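Local coordinates for TIR-NB-LRR type resistance protein RPV1 (Vitis rotundifolia, PDB 5KU7), which belongs to the TIR-NB-LRR class of intracellular plant immune receptors, with a TIR domain ahead of its nucleotide-binding and leucine-rich repeat regions, at residues L82-I85 and M86-Q89. Residues are numbered along the deposited sequence; the frame is centred on the assembly and turned at random.
Sequences LVKI and MECQ
Two turns of helix 76-91, the crossover helix between parallel strands 61-68 and 95-101, bring Leu-82, Val-83 and Lys-84 against Met-86, Glu-87 and Cys-88. The i to i+4 ladder is regular at first: Met-86 N reaches Leu-82 O at 3.0 Å, Glu-87 N reaches Val-83 O at 2.9 Å, and Cys-88 N reaches Lys-84 O with an N-H...O angle of 159°. At Gln-89 N the bond to Ile-85 O becomes weak, its angle down to 121°, shortly before the helix runs out.

On the flank facing helix 130-141, Glu-87 folds back over the preceding turn. Its CG lies beside its own backbone N (chi1 -69°) and the chain then runs straight, which sets OE2 3.4 Å from Val-83 CG1; the same oxygen takes a salt bridge from Arg-132. The Lys-84 side chain crosses that of Glu-87 at about a right angle, but NZ stays 4.8 Å from Glu-87 OE1 and pairs instead with Glu-59. The lysine's methylene chain is used too: CE passes 3.8 Å from Cys-88 SG, and Ile-58 of helix 52-59 packs against both residues.

This right-handed beta-alpha-beta unit belongs to the flavodoxin-like TIR fold, and the buried residues of the helix tie it to its neighbours. Leu-82 CD1 sits 4.3 Å from Met-86 CG, while the leucine also meets Ile-66 and Phe-68 of the sheet and Leu-137 of helix 130-141. Ile-85 turns CG2 to Met-86 SD at 4.3 Å and packs on Ser-64 and Ile-58.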
# COMPACT_ATOMS: atom_id res chain seq x y z
N LEU A 82 -5.61 12.33 19.11
CA LEU A 82 -4.62 13.34 18.79
C LEU A 82 -4.40 14.30 19.93
O LEU A 82 -3.27 14.74 20.16
CB LEU A 82 -5.04 14.12 17.54
CG LEU A 82 -4.01 15.12 17.04
CD1 LEU A 82 -2.68 14.43 16.73
CD2 LEU A 82 -4.54 15.86 15.82
N VAL A 83 -5.47 14.65 20.64
CA VAL A 83 -5.36 15.55 21.80
C VAL A 83 -4.50 14.91 22.88
O VAL A 83 -3.61 15.56 23.43
CB VAL A 83 -6.73 15.91 22.39
CG1 VAL A 83 -6.56 16.68 23.70
CG2 VAL A 83 -7.55 16.72 21.40
N LYS A 84 -4.76 13.64 23.16
CA LYS A 84 -3.95 12.89 24.13
C LYS A 84 -2.49 12.88 23.72
O LYS A 84 -1.60 13.07 24.54
CB LYS A 84 -4.46 11.45 24.26
CG LYS A 84 -3.65 10.64 25.26
CD LYS A 84 -3.83 11.24 26.70
CE LYS A 84 -3.03 10.46 27.73
NZ LYS A 84 -3.30 10.91 29.15
N ILE A 85 -2.24 12.63 22.44
CA ILE A 85 -0.90 12.57 21.89
C ILE A 85 -0.15 13.87 22.10
O ILE A 85 1.00 13.89 22.50
CB ILE A 85 -0.94 12.23 20.38
CG1 ILE A 85 -1.30 10.76 20.19
CG2 ILE A 85 0.39 12.54 19.71
CD1 ILE A 85 -1.80 10.40 18.79
N MET A 86 -0.84 14.97 21.83
CA MET A 86 -0.21 16.27 21.97
C MET A 86 -0.01 16.67 23.44
O MET A 86 0.95 17.38 23.76
CB MET A 86 -1.05 17.31 21.23
CG MET A 86 -1.13 17.03 19.73
SD MET A 86 0.49 16.76 18.97
CE MET A 86 1.28 18.33 19.29
N GLU A 87 -0.90 16.21 24.31
CA GLU A 87 -0.76 16.42 25.76
C GLU A 87 0.47 15.70 26.31
O GLU A 87 1.19 16.23 27.15
CB GLU A 87 -2.03 15.94 26.48
CG GLU A 87 -3.25 16.81 26.22
CD GLU A 87 -4.48 16.36 26.97
OE1 GLU A 87 -4.44 15.29 27.61
OE2 GLU A 87 -5.49 17.09 26.93
N CYS A 88 0.69 14.47 25.85
CA CYS A 88 1.87 13.70 26.27
C CYS A 88 3.12 14.35 25.73
O CYS A 88 4.22 14.13 26.21
CB CYS A 88 1.80 12.26 25.76
SG CYS A 88 0.45 11.32 26.42
N GLN A 89 2.92 15.16 24.69
CA GLN A 89 4.01 15.84 24.03
C GLN A 89 4.49 17.01 24.87
O GLN A 89 5.69 17.22 25.02
CB GLN A 89 3.54 16.30 22.65
CG GLN A 89 4.60 16.34 21.61
CD GLN A 89 4.99 17.73 21.23
OE1 GLN A 89 4.65 18.68 21.93
NE2 GLN A 89 5.65 17.87 20.09